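Local coordinates for protein 1A (Cricket paralysis virus, PDB 6C3R), which suppresses antiviral RNA silencing in insect cells by inactivating host AGO2 and recruiting a cellular ubiquitin ligase complex that promotes its degradation, at residues 28-33 with 108-113. Sequence-based numbering, arbitrary orientation.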
# COMPACT_ATOMS: atom_id res chain seq x y z
N PHE A 28 -12.29 11.42 8.03
CA PHE A 28 -11.80 12.74 8.43
C PHE A 28 -12.05 12.94 9.91
O PHE A 28 -13.08 12.50 10.42
CB PHE A 28 -12.53 13.87 7.70
CG PHE A 28 -11.96 14.24 6.38
CD1 PHE A 28 -10.91 15.14 6.30
CD2 PHE A 28 -12.51 13.74 5.20
CE1 PHE A 28 -10.39 15.52 5.07
CE2 PHE A 28 -11.99 14.11 3.97
CZ PHE A 28 -10.92 15.00 3.91
N TYR A 29 -11.12 13.63 10.59
CA TYR A 29 -11.32 14.12 11.95
C TYR A 29 -11.29 15.62 11.86
O TYR A 29 -10.71 16.15 10.92
CB TYR A 29 -10.19 13.67 12.88
CG TYR A 29 -10.17 12.21 13.32
CD1 TYR A 29 -11.10 11.27 12.86
CD2 TYR A 29 -9.18 11.77 14.20
CE1 TYR A 29 -11.06 9.95 13.28
CE2 TYR A 29 -9.11 10.44 14.62
CZ TYR A 29 -10.06 9.54 14.16
OH TYR A 29 -9.99 8.22 14.55
N VAL A 30 -11.91 16.29 12.83
CA VAL A 30 -12.05 17.75 12.84
C VAL A 30 -11.46 18.35 14.12
O VAL A 30 -12.11 18.38 15.16
CB VAL A 30 -13.51 18.17 12.69
CG1 VAL A 30 -13.65 19.68 12.76
CG2 VAL A 30 -14.08 17.65 11.37
N GLN A 31 -10.23 18.85 14.03
CA GLN A 31 -9.50 19.30 15.20
C GLN A 31 -8.78 20.62 14.96
O GLN A 31 -8.25 20.86 13.87
CB GLN A 31 -8.46 18.26 15.55
CG GLN A 31 -8.99 16.84 15.61
CD GLN A 31 -7.90 15.86 15.93
OE1 GLN A 31 -6.72 16.17 15.77
NE2 GLN A 31 -8.28 14.67 16.37
N SER A 32 -8.74 21.45 15.99
CA SER A 32 -8.06 22.74 15.91
C SER A 32 -6.55 22.61 15.94
O SER A 32 -5.86 23.32 15.23
CB SER A 32 -8.52 23.65 17.04
OG SER A 32 -9.80 24.16 16.76
N LYS A 33 -6.05 21.72 16.78
CA LYS A 33 -4.61 21.60 17.01
C LYS A 33 -4.24 20.12 17.07
O LYS A 33 -4.09 19.55 18.15
CB LYS A 33 -4.20 22.33 18.29
CG LYS A 33 -4.19 23.85 18.15
CD LYS A 33 -3.68 24.51 19.43
CE LYS A 33 -3.09 25.90 19.20
NZ LYS A 33 -2.35 26.40 20.40
N VAL A 108 -8.79 18.00 9.35
CA VAL A 108 -9.18 19.28 8.78
C VAL A 108 -9.54 20.18 9.96
O VAL A 108 -10.02 19.68 10.96
CB VAL A 108 -10.33 19.00 7.75
CG1 VAL A 108 -11.62 19.76 8.04
CG2 VAL A 108 -9.84 19.25 6.34
N SER A 109 -9.33 21.49 9.85
CA SER A 109 -9.77 22.40 10.91
C SER A 109 -11.33 22.50 10.98
O SER A 109 -12.03 22.15 10.01
CB SER A 109 -9.15 23.79 10.74
OG SER A 109 -9.83 24.56 9.77
N PRO A 110 -11.88 22.98 12.12
CA PRO A 110 -13.32 23.19 12.27
C PRO A 110 -13.92 24.26 11.38
O PRO A 110 -15.06 24.13 10.95
CB PRO A 110 -13.44 23.63 13.73
CG PRO A 110 -12.28 23.03 14.40
CD PRO A 110 -11.19 23.18 13.41
N ARG A 111 -13.20 25.33 11.13
CA ARG A 111 -13.71 26.39 10.27
C ARG A 111 -13.94 25.81 8.87
O ARG A 111 -14.97 26.04 8.24
CB ARG A 111 -12.74 27.57 10.27
CG ARG A 111 -13.14 28.80 9.48
CD ARG A 111 -14.28 29.62 10.08
NE ARG A 111 -15.58 29.14 9.57
CZ ARG A 111 -16.66 28.78 10.27
NH1 ARG A 111 -16.71 28.86 11.59
NH2 ARG A 111 -17.72 28.33 9.61
N PHE A 112 -12.99 25.01 8.41
CA PHE A 112 -13.04 24.43 7.08
C PHE A 112 -14.16 23.41 6.91
O PHE A 112 -14.85 23.39 5.88
CB PHE A 112 -11.70 23.78 6.78
CG PHE A 112 -11.57 23.28 5.39
CD1 PHE A 112 -12.02 22.01 5.05
CD2 PHE A 112 -11.00 24.08 4.40
CE1 PHE A 112 -11.91 21.54 3.76
CE2 PHE A 112 -10.89 23.61 3.11
CZ PHE A 112 -11.34 22.34 2.79
N PHE A 113 -14.29 22.54 7.92
CA PHE A 113 -15.38 21.57 7.99
C PHE A 113 -16.74 22.23 7.91
O PHE A 113 -17.61 21.77 7.19
CB PHE A 113 -15.29 20.75 9.27
CG PHE A 113 -16.52 19.91 9.54
CD1 PHE A 113 -16.86 18.86 8.69
CD2 PHE A 113 -17.35 20.18 10.63
CE1 PHE A 113 -17.99 18.09 8.94
CE2 PHE A 113 -18.47 19.40 10.88
CZ PHE A 113 -18.79 18.36 10.04
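Val30 and Val108 form a parallel beta bridge at the end of a two-stranded sheet, where Val108 N donates to Tyr29 O (3.1 Å) and Val108 O accepts from Gln31 N (3.2 Å). Beyond the bridge strand 104-108 gives way at once to helix 110-114, with Ser109 as the N-cap, while strand 26-30 runs on into a loop. Val108 O is approached by both Gln31 N and Val30 CA, the latter through a CA-H...O contact.

Val30, beta-branched and apolar, suits the angle between sheet and helix. CG1, anti to the backbone N (chi1 177°), goes mainly to Pro110, 3.6 Å from its CA, while CG2, anti to the carbonyl carbon, lies over a face of the Phe113 ring, 4.2 Å from the centroid, a CH-pi contact. Val30 also touches Ile13 and Leu21, and so is buried between the sheet, helix 110-114 and helix 2-16, which carries the BC-box. Phe113 meets Phe120 and Phe17 and touches Ala9 of that helix. Pro110 fits the first turn of a helix, where no backbone N-H is needed as a donor; Val30 CG1 lies over a face of its ring, and Ser32 OG, hydrogen-bonded to Asn2 O at the start of helix 2-16, comes up at the CG-CD rim. Two residues back, on the same face as Val30, Phe28, packed edge-to-face with Trp123 and Phe120, meets Val108 obliquely, its CE1 4.0 Å from Val108 CG2. At the helix start, Ser109 OG accepts a weak capping bond from Phe112 N, 3.5 Å long.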